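Local coordinates for protein probable fimbrial chaperone YadV (Escherichia coli K-12, PDB 5GHU) that probably acts as a periplasmic chaperone of the chaperone-usher pathway, helping fimbrial subunits to fold and assemble into adhesive fimbriae, at residues T50-P58 / T69-L80; V161-A170 / A199-I209. All blocks are in the same frame, centred on the assembly; numbering follows the deposited sequence. Where two conformers were deposited one is given.

Contact 1. Residues T50-P58 / T69-L80; sequences TVPFTATPP and TIKLMYTASTSL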
loop_
_atom_site.group_PDB
_atom_site.type_symbol
_atom_site.label_atom_id
_atom_site.label_comp_id
_atom_site.label_asym_id
_atom_site.label_seq_id
_atom_site.Cartn_x
_atom_site.Cartn_y
_atom_site.Cartn_z
ATOM N N THR A 50 -7.349 -0.847 -19.356
ATOM C CA THR A 50 -6.611 -1.414 -18.233
ATOM C C THR A 50 -6.541 -0.446 -17.041
ATOM O O THR A 50 -7.390 -0.507 -16.149
ATOM C CB THR A 50 -5.191 -1.822 -18.649
ATOM O OG1 THR A 50 -4.606 -0.775 -19.429
ATOM C CG2 THR A 50 -5.231 -3.096 -19.474
ATOM N N VAL A 51 -5.538 0.427 -16.991
ATOM C CA VAL A 51 -5.511 1.409 -15.900
ATOM C C VAL A 51 -5.733 2.806 -16.441
ATOM O O VAL A 51 -5.080 3.219 -17.387
ATOM C CB VAL A 51 -4.199 1.370 -15.084
ATOM C CG1 VAL A 51 -4.000 -0.004 -14.487
ATOM C CG2 VAL A 51 -3.019 1.766 -15.935
ATOM N N PRO A 52 -6.679 3.543 -15.841
ATOM C CA PRO A 52 -7.060 4.843 -16.398
ATOM C C PRO A 52 -6.127 5.952 -15.909
ATOM O O PRO A 52 -6.589 6.956 -15.394
ATOM C CB PRO A 52 -8.483 5.057 -15.863
ATOM C CG PRO A 52 -8.495 4.293 -14.507
ATOM C CD PRO A 52 -7.582 3.086 -14.761
ATOM N N PHE A 53 -4.823 5.750 -16.044
ATOM C CA PHE A 53 -3.846 6.766 -15.644
ATOM C C PHE A 53 -2.750 6.870 -16.704
ATOM O O PHE A 53 -2.500 5.926 -17.440
ATOM C CB PHE A 53 -3.194 6.434 -14.311
ATOM C CG PHE A 53 -4.135 6.446 -13.132
ATOM C CD1 PHE A 53 -4.839 5.302 -12.801
ATOM C CD2 PHE A 53 -4.323 7.609 -12.374
ATOM C CE1 PHE A 53 -5.725 5.290 -11.722
ATOM C CE2 PHE A 53 -5.202 7.607 -11.284
ATOM C CZ PHE A 53 -5.887 6.436 -10.961
ATOM N N THR A 54 -2.099 8.017 -16.771
ATOM C CA THR A 54 -0.826 8.139 -17.477
ATOM C C THR A 54 0.247 8.560 -16.454
ATOM O O THR A 54 -0.078 9.114 -15.399
ATOM C CB THR A 54 -0.893 9.155 -18.621
ATOM O OG1 THR A 54 -1.315 10.423 -18.129
ATOM C CG2 THR A 54 -1.880 8.704 -19.685
ATOM N N ALA A 55 1.503 8.243 -16.756
ATOM C CA ALA A 55 2.648 8.660 -15.935
ATOM C C ALA A 55 3.634 9.264 -16.886
ATOM O O ALA A 55 4.103 8.576 -17.818
ATOM C CB ALA A 55 3.251 7.472 -15.203
ATOM N N THR A 56 3.950 10.541 -16.701
ATOM C CA THR A 56 4.827 11.187 -17.655
ATOM C C THR A 56 5.913 11.996 -16.953
ATOM O O THR A 56 5.694 12.648 -15.951
ATOM C CB THR A 56 4.037 12.075 -18.609
ATOM O OG1 THR A 56 3.339 13.056 -17.851
ATOM C CG2 THR A 56 3.029 11.234 -19.385
ATOM N N PRO A 57 7.129 11.894 -17.479
ATOM C CA PRO A 57 7.525 11.120 -18.662
ATOM C C PRO A 57 7.608 9.626 -18.327
ATOM O O PRO A 57 8.085 9.239 -17.261
ATOM C CB PRO A 57 8.901 11.711 -19.003
ATOM C CG PRO A 57 9.430 12.182 -17.692
ATOM C CD PRO A 57 8.258 12.651 -16.908
ATOM N N PRO A 58 7.171 8.777 -19.253
ATOM C CA PRO A 58 7.208 7.344 -18.978
ATOM C C PRO A 58 8.628 6.797 -18.976
ATOM O O PRO A 58 8.890 5.789 -18.317
ATOM C CB PRO A 58 6.383 6.757 -20.121
ATOM C CG PRO A 58 6.529 7.744 -21.213
ATOM C CD PRO A 58 6.536 9.075 -20.537
ATOM N N THR A 69 10.643 14.668 -11.612
ATOM C CA THR A 69 9.264 14.573 -11.163
ATOM C C THR A 69 8.412 13.860 -12.204
ATOM O O THR A 69 8.477 14.181 -13.384
ATOM C CB THR A 69 8.695 15.948 -10.888
ATOM O OG1 THR A 69 9.459 16.513 -9.832
ATOM C CG2 THR A 69 7.244 15.839 -10.406
ATOM N N ILE A 70 7.597 12.895 -11.738
ATOM C CA ILE A 70 6.699 12.158 -12.627
ATOM C C ILE A 70 5.286 12.660 -12.367
ATOM O O ILE A 70 4.840 12.679 -11.240
ATOM C CB ILE A 70 6.764 10.641 -12.379
ATOM C CG1 ILE A 70 8.214 10.156 -12.510
ATOM C CG2 ILE A 70 5.817 9.865 -13.327
ATOM C CD1 ILE A 70 8.885 10.355 -13.901
ATOM N N LYS A 71 4.569 13.008 -13.417
ATOM C CA LYS A 71 3.208 13.485 -13.252
ATOM C C LYS A 71 2.254 12.313 -13.493
ATOM O O LYS A 71 2.294 11.653 -14.551
ATOM C CB LYS A 71 2.938 14.653 -14.231
ATOM C CG LYS A 71 1.456 15.030 -14.356
ATOM C CD LYS A 71 1.257 16.214 -15.283
ATOM C CE LYS A 71 1.723 17.503 -14.623
ATOM N NZ LYS A 71 1.414 18.707 -15.457
ATOM N N LEU A 72 1.397 12.036 -12.518
ATOM C CA LEU A 72 0.431 10.946 -12.652
ATOM C C LEU A 72 -0.914 11.572 -12.916
ATOM O O LEU A 72 -1.313 12.509 -12.225
ATOM C CB LEU A 72 0.379 10.087 -11.397
ATOM C CG LEU A 72 1.727 9.564 -10.936
ATOM C CD1 LEU A 72 1.518 8.857 -9.556
ATOM C CD2 LEU A 72 2.377 8.636 -11.996
ATOM N N MET A 73 -1.616 11.074 -13.921
ATOM C CA MET A 73 -2.836 11.739 -14.347
ATOM C C MET A 73 -3.968 10.746 -14.621
ATOM O O MET A 73 -3.805 9.829 -15.419
ATOM C CB MET A 73 -2.567 12.574 -15.584
ATOM C CG MET A 73 -3.744 13.391 -15.934
ATOM S SD MET A 73 -3.434 14.545 -17.285
ATOM C CE MET A 73 -2.077 15.535 -16.710
ATOM N N TYR A 74 -5.107 10.912 -13.952
ATOM C CA TYR A 74 -6.291 10.074 -14.191
ATOM C C TYR A 74 -6.932 10.443 -15.530
ATOM O O TYR A 74 -7.083 11.605 -15.850
ATOM C CB TYR A 74 -7.295 10.230 -13.041
ATOM C CG TYR A 74 -8.617 9.479 -13.171
ATOM C CD1 TYR A 74 -8.663 8.092 -13.147
ATOM C CD2 TYR A 74 -9.826 10.175 -13.266
ATOM C CE1 TYR A 74 -9.885 7.404 -13.258
ATOM C CE2 TYR A 74 -11.050 9.506 -13.370
ATOM C CZ TYR A 74 -11.078 8.121 -13.348
ATOM O OH TYR A 74 -12.295 7.458 -13.451
ATOM N N THR A 75 -7.298 9.437 -16.298
ATOM C CA THR A 75 -7.793 9.679 -17.648
ATOM C C THR A 75 -9.274 9.353 -17.746
ATOM O O THR A 75 -9.918 9.717 -18.721
ATOM C CB THR A 75 -7.035 8.843 -18.677
ATOM O OG1 THR A 75 -7.307 7.452 -18.444
ATOM C CG2 THR A 75 -5.534 9.112 -18.609
ATOM N N ALA A 76 -9.807 8.654 -16.755
ATOM C CA ALA A 76 -11.206 8.209 -16.788
ATOM C C ALA A 76 -11.524 7.434 -18.058
ATOM O O ALA A 76 -12.659 7.454 -18.537
ATOM C CB ALA A 76 -12.148 9.389 -16.661
ATOM N N SER A 77 -10.529 6.752 -18.612
ATOM C CA SER A 77 -10.791 5.906 -19.770
ATOM C C SER A 77 -11.711 4.769 -19.333
ATOM O O SER A 77 -12.525 4.257 -20.112
ATOM C CB SER A 77 -9.486 5.375 -20.365
ATOM O OG SER A 77 -8.678 4.763 -19.377
ATOM N N THR A 78 -11.539 4.375 -18.079
ATOM C CA THR A 78 -12.430 3.488 -17.344
ATOM C C THR A 78 -12.899 4.273 -16.136
ATOM O O THR A 78 -12.114 5.010 -15.548
ATOM C CB THR A 78 -11.732 2.223 -16.825
ATOM O OG1 THR A 78 -10.945 1.628 -17.859
ATOM C CG2 THR A 78 -12.759 1.227 -16.301
ATOM N N SER A 79 -14.150 4.112 -15.741
ATOM C CA SER A 79 -14.630 4.863 -14.590
ATOM C C SER A 79 -14.322 4.088 -13.334
ATOM O O SER A 79 -14.577 2.892 -13.261
ATOM C CB SER A 79 -16.121 5.124 -14.688
ATOM O OG SER A 79 -16.773 3.912 -14.995
ATOM N N LEU A 80 -13.724 4.744 -12.360
ATOM C CA LEU A 80 -13.491 4.056 -11.105
ATOM C C LEU A 80 -14.688 4.250 -10.171
ATOM O O LEU A 80 -15.442 5.226 -10.307
ATOM C CB LEU A 80 -12.216 4.606 -10.439
ATOM C CG LEU A 80 -10.926 4.288 -11.194
ATOM C CD1 LEU A 80 -9.746 5.026 -10.634
ATOM C CD2 LEU A 80 -10.597 2.804 -11.185
HETATM O O HOH W 1 0.701 11.915 -16.853
HETATM O O HOH W 2 6.744 15.697 -14.966
#
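Phe53 and Tyr74 face each other as a non-hydrogen-bonded antiparallel pair, their rings 5.5 Å apart between centroids and inclined at 58°. Tyr74 CD1 lies over one face of the Phe53 ring, toward its rim, while Phe53 CE2 reaches Tyr74 CB. With its CG anti to the backbone N (chi1 177°), Tyr74 also brings CE1 to 3.6 Å from Pro52 CG, and the same proline carbon also meets Leu80 CG. On the sheet face that carries Phe53 and Tyr74, Ala55 CB rests against Leu72 CD2 at 3.5 Å.

Paired backbone bonds at Thr54-Met73 and Thr56-Lys71 fix the register. Beyond them Thr75 N donates to Pro52 O over 2.7 Å, from well above the carbonyl plane, where an inverse gamma turn centred on Pro52 leads into the strand. Water 1 joins the hydroxyls Thr54 OG1 and Thr56 OG1 and donates to Lys71 O, tying together polar groups of both strands. Leu80 N, at the end of the loop that follows Tyr74, donates to Tyr74 OH at 3.3 Å.

The two strands form a beta hairpin within the immunoglobulin-like N-terminal domain. Strand 19-25 pairs with 67-74 and strand 31-38 with 53-62, while Phe88 and Tyr12 both meet the Phe53 ring edge-to-face.

Contact 2. Residues V161-A170 / A199-I209; sequences VSFSSGDLEA and ANSAKVHFYAI
A classic beta bulge interrupts the antiparallel pairing of strands 163-170 and 203-209 in the C-terminal domain: Ser164 and Ser165 both face Tyr207. Ser164 N donates to Tyr207 O, and Tyr207 N returns a nearly straight bond to Ser165 O, 2.9 Å long with 175° at the hydrogen. Past the bulge, regular two-way bonding resumes at Asp167-His205 and Glu169-Lys203.

Next to the bulge, Phe163 turns its edge to the face of Phe206, planes at 84°, with Phe163 CE2 3.7 Å from Phe206 CD1. The Phe206 ring carbon CG sits between its own backbone N and carbonyl carbon (chi1 59°), which lays the ring so that one face receives Phe163 CE2. Opposite Phe206 stands Gly166, where a CB would be tight against both His205 O and Phe206 CB. Phe163 CD2 also touches Ala208 CB. A serine at Phe163 would probably leave the Phe206 face without its edge-on partner and open a gap beside Ala208.

The other face is polar. Asp167 and His205 run side by side, carboxylate and imidazole planes only 15° apart, and water 5 bridges Asp167 OD2 (2.8 Å) to His205 ND1; Glu217 takes the other ring nitrogen, NE2. Farther along, Lys203 NZ forms a salt bridge with Glu169 OE1 at 3.3 Å, its hydrogen bond weak, water 7 joining the same two atoms, while Glu169 OE2 pairs with Arg174. At the far end Ala170 CB and Ala199 CB are tightly packed, 3.5 Å apart.

One face buried against Trp140 and Trp142 of the opposing sheet and the other lined with charged and polar groups is the pattern of a beta sandwich, here the immunoglobulin-like C-terminal domain of a PapD-type chaperone.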
loop_
_atom_site.group_PDB
_atom_site.type_symbol
_atom_site.label_atom_id
_atom_site.label_comp_id
_atom_site.label_asym_id
_atom_site.label_seq_id
_atom_site.Cartn_x
_atom_site.Cartn_y
_atom_site.Cartn_z
ATOM N N VAL A 161 -7.105 -0.545 4.382
ATOM C CA VAL A 161 -6.196 -0.520 5.541
ATOM C C VAL A 161 -4.969 -1.345 5.223
ATOM O O VAL A 161 -5.063 -2.484 4.747
ATOM C CB VAL A 161 -6.848 -1.044 6.842
ATOM C CG1 VAL A 161 -5.799 -1.086 7.998
ATOM C CG2 VAL A 161 -8.019 -0.122 7.265
ATOM N N SER A 162 -3.788 -0.731 5.473
ATOM C CA SER A 162 -2.479 -1.360 5.197
ATOM C C SER A 162 -1.728 -1.450 6.518
ATOM O O SER A 162 -1.886 -0.561 7.358
ATOM C CB SER A 162 -1.651 -0.486 4.246
ATOM O OG SER A 162 -2.291 -0.358 2.948
ATOM N N PHE A 163 -0.908 -2.484 6.674
ATOM C CA PHE A 163 -0.178 -2.653 7.948
ATOM C C PHE A 163 1.321 -2.768 7.758
ATOM O O PHE A 163 1.806 -3.349 6.768
ATOM C CB PHE A 163 -0.612 -3.964 8.655
ATOM C CG PHE A 163 -2.106 -4.082 8.911
ATOM C CD1 PHE A 163 -2.926 -4.644 7.952
ATOM C CD2 PHE A 163 -2.658 -3.597 10.074
ATOM C CE1 PHE A 163 -4.336 -4.753 8.171
ATOM C CE2 PHE A 163 -4.031 -3.739 10.363
ATOM C CZ PHE A 163 -4.882 -4.335 9.392
ATOM N N SER A 164 2.063 -2.325 8.770
ATOM C CA SER A 164 3.490 -2.649 8.771
ATOM C C SER A 164 3.736 -3.911 9.582
ATOM O O SER A 164 4.631 -4.668 9.244
ATOM C CB SER A 164 4.276 -1.466 9.312
ATOM O OG SER A 164 3.875 -1.153 10.647
ATOM N N SER A 165 2.943 -4.159 10.624
ATOM C CA SER A 165 3.128 -5.377 11.461
ATOM C C SER A 165 1.936 -5.539 12.391
ATOM O O SER A 165 1.132 -4.593 12.557
ATOM C CB SER A 165 4.399 -5.305 12.324
ATOM O OG SER A 165 4.318 -4.273 13.293
ATOM N N GLY A 166 1.817 -6.729 12.985
ATOM C CA GLY A 166 0.760 -6.958 13.937
ATOM C C GLY A 166 1.039 -8.274 14.610
ATOM O O GLY A 166 1.835 -9.083 14.128
ATOM N N ASP A 167 0.406 -8.489 15.748
ATOM C CA ASP A 167 0.567 -9.769 16.448
ATOM C C ASP A 167 -0.659 -10.066 17.303
ATOM O O ASP A 167 -1.499 -9.184 17.617
ATOM C CB ASP A 167 1.848 -9.720 17.332
ATOM C CG ASP A 167 1.894 -8.473 18.256
ATOM O OD1 ASP A 167 1.240 -8.514 19.302
ATOM O OD2 ASP A 167 2.605 -7.539 17.912
ATOM N N LEU A 168 -0.755 -11.318 17.696
ATOM C CA LEU A 168 -1.761 -11.788 18.622
ATOM C C LEU A 168 -1.060 -12.167 19.917
ATOM O O LEU A 168 0.001 -12.754 19.859
ATOM C CB LEU A 168 -2.453 -13.000 18.007
ATOM C CG LEU A 168 -3.598 -13.491 18.872
ATOM C CD1 LEU A 168 -4.690 -13.973 17.924
ATOM C CD2 LEU A 168 -3.055 -14.633 19.726
ATOM N N GLU A 169 -1.629 -11.767 21.047
ATOM C CA GLU A 169 -1.041 -12.090 22.353
ATOM C C GLU A 169 -2.028 -12.842 23.200
ATOM O O GLU A 169 -3.200 -12.506 23.255
ATOM C CB GLU A 169 -0.647 -10.804 23.069
ATOM C CG GLU A 169 0.683 -10.800 23.748
ATOM C CD GLU A 169 1.209 -9.383 23.782
ATOM O OE1 GLU A 169 0.384 -8.458 23.925
ATOM O OE2 GLU A 169 2.406 -9.188 23.597
ATOM N N ALA A 170 -1.528 -13.842 23.900
ATOM C CA ALA A 170 -2.353 -14.576 24.844
ATOM C C ALA A 170 -1.472 -15.191 25.909
ATOM O O ALA A 170 -0.510 -15.859 25.572
ATOM C CB ALA A 170 -3.144 -15.676 24.133
ATOM N N ALA A 199 -6.548 -19.282 21.243
ATOM C CA ALA A 199 -6.078 -19.087 22.599
ATOM C C ALA A 199 -7.112 -18.313 23.397
ATOM O O ALA A 199 -7.808 -17.452 22.853
ATOM C CB ALA A 199 -4.768 -18.340 22.583
ATOM N N ASN A 200 -7.194 -18.590 24.685
ATOM C CA ASN A 200 -8.084 -17.856 25.568
ATOM C C ASN A 200 -7.654 -16.412 25.802
ATOM O O ASN A 200 -6.466 -16.121 26.005
ATOM C CB ASN A 200 -8.180 -18.559 26.924
ATOM C CG ASN A 200 -8.698 -19.970 26.810
ATOM O OD1 ASN A 200 -9.481 -20.284 25.914
ATOM N ND2 ASN A 200 -8.262 -20.834 27.718
ATOM N N SER A 201 -8.642 -15.524 25.797
ATOM C CA SER A 201 -8.468 -14.112 26.108
ATOM C C SER A 201 -7.372 -13.470 25.277
ATOM O O SER A 201 -6.515 -12.777 25.804
ATOM C CB SER A 201 -8.173 -13.925 27.588
ATOM O OG SER A 201 -9.249 -14.444 28.353
ATOM N N ALA A 202 -7.411 -13.696 23.974
ATOM C CA ALA A 202 -6.352 -13.187 23.113
ATOM C C ALA A 202 -6.630 -11.748 22.735
ATOM O O ALA A 202 -7.803 -11.309 22.666
ATOM C CB ALA A 202 -6.237 -14.011 21.890
ATOM N N LYS A 203 -5.558 -11.032 22.470
ATOM C CA LYS A 203 -5.692 -9.644 21.995
ATOM C C LYS A 203 -4.876 -9.467 20.733
ATOM O O LYS A 203 -3.762 -9.981 20.621
ATOM C CB LYS A 203 -5.197 -8.641 23.053
ATOM C CG LYS A 203 -5.621 -8.930 24.465
ATOM C CD LYS A 203 -5.078 -7.872 25.434
ATOM C CE LYS A 203 -3.740 -8.277 26.093
ATOM N NZ LYS A 203 -2.513 -7.758 25.409
ATOM N N VAL A 204 -5.392 -8.629 19.822
ATOM C CA VAL A 204 -4.651 -8.256 18.631
ATOM C C VAL A 204 -4.035 -6.893 18.827
ATOM O O VAL A 204 -4.658 -6.012 19.434
ATOM C CB VAL A 204 -5.594 -8.241 17.386
ATOM C CG1 VAL A 204 -4.910 -7.654 16.156
ATOM C CG2 VAL A 204 -6.018 -9.655 17.131
ATOM N N HIS A 205 -2.782 -6.738 18.395
ATOM C CA HIS A 205 -2.169 -5.416 18.377
ATOM C C HIS A 205 -1.607 -5.214 16.959
ATOM O O HIS A 205 -1.118 -6.165 16.353
ATOM C CB HIS A 205 -1.067 -5.325 19.459
ATOM C CG HIS A 205 -0.448 -3.960 19.564
ATOM N ND1 HIS A 205 0.581 -3.549 18.751
ATOM C CD2 HIS A 205 -0.774 -2.898 20.333
ATOM C CE1 HIS A 205 0.915 -2.308 19.067
ATOM N NE2 HIS A 205 0.082 -1.878 20.001
ATOM N N PHE A 206 -1.613 -3.980 16.446
ATOM C CA PHE A 206 -1.087 -3.779 15.099
ATOM C C PHE A 206 -0.620 -2.352 14.922
ATOM O O PHE A 206 -0.936 -1.444 15.721
ATOM C CB PHE A 206 -2.169 -4.151 14.029
ATOM C CG PHE A 206 -3.445 -3.348 14.141
ATOM C CD1 PHE A 206 -3.474 -2.021 13.629
ATOM C CD2 PHE A 206 -4.579 -3.875 14.758
ATOM C CE1 PHE A 206 -4.621 -1.278 13.757
ATOM C CE2 PHE A 206 -5.760 -3.117 14.848
ATOM C CZ PHE A 206 -5.748 -1.819 14.331
ATOM N N TYR A 207 0.170 -2.183 13.869
ATOM C CA TYR A 207 0.491 -0.856 13.349
ATOM C C TYR A 207 0.057 -0.799 11.910
ATOM O O TYR A 207 0.603 -1.484 11.034
ATOM C CB TYR A 207 1.988 -0.588 13.448
ATOM C CG TYR A 207 2.488 -0.559 14.905
ATOM C CD1 TYR A 207 2.344 0.587 15.674
ATOM C CD2 TYR A 207 3.066 -1.672 15.468
ATOM C CE1 TYR A 207 2.818 0.649 16.991
ATOM C CE2 TYR A 207 3.531 -1.619 16.771
ATOM C CZ TYR A 207 3.378 -0.458 17.520
ATOM O OH TYR A 207 3.858 -0.386 18.855
ATOM N N ALA A 208 -0.993 -0.025 11.681
ATOM C CA ALA A 208 -1.397 0.271 10.308
ATOM C C ALA A 208 -0.620 1.462 9.788
ATOM O O ALA A 208 0.223 2.024 10.484
ATOM C CB ALA A 208 -2.918 0.530 10.278
ATOM N N ILE A 209 -0.866 1.824 8.518
ATOM C CA ILE A 209 -0.040 2.857 7.872
ATOM C C ILE A 209 -0.931 3.975 7.392
ATOM O O ILE A 209 -1.933 3.733 6.740
ATOM C CB ILE A 209 0.729 2.285 6.656
ATOM C CG1 ILE A 209 1.552 1.092 7.161
ATOM C CG2 ILE A 209 1.658 3.400 6.080
ATOM C CD1 ILE A 209 2.137 0.276 6.000
HETATM O O HOH W 3 -4.032 2.070 6.357
HETATM O O HOH W 4 2.978 1.434 10.567
HETATM O O HOH W 5 1.860 -5.064 16.746
HETATM O O HOH W 6 -1.127 -8.474 20.741
HETATM O O HOH W 7 -1.271 -6.806 22.850
#

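In the fold
Contacts 1 and 2 fall in the two different domains of the chaperone, on opposite sides of the chain's centre. Their centres lie 35 Å apart and their nearest atoms about 16 Å, with no direct touch. They follow one another along the chain: the hairpin of contact 1 closes before contact 2 opens. Each joins neighbouring antiparallel strands, but contact 1 joins the two arms of one hairpin, whereas contact 2 brings together segments separated by 28 residues. Strand 9-13 approaches both, through Tyr12 at contact 1 and Arg9 at Ser162 and Ile209 of contact 2. An acetate, probably from the crystallisation liquor, lies about 4 Å from the Tyr207 side chain.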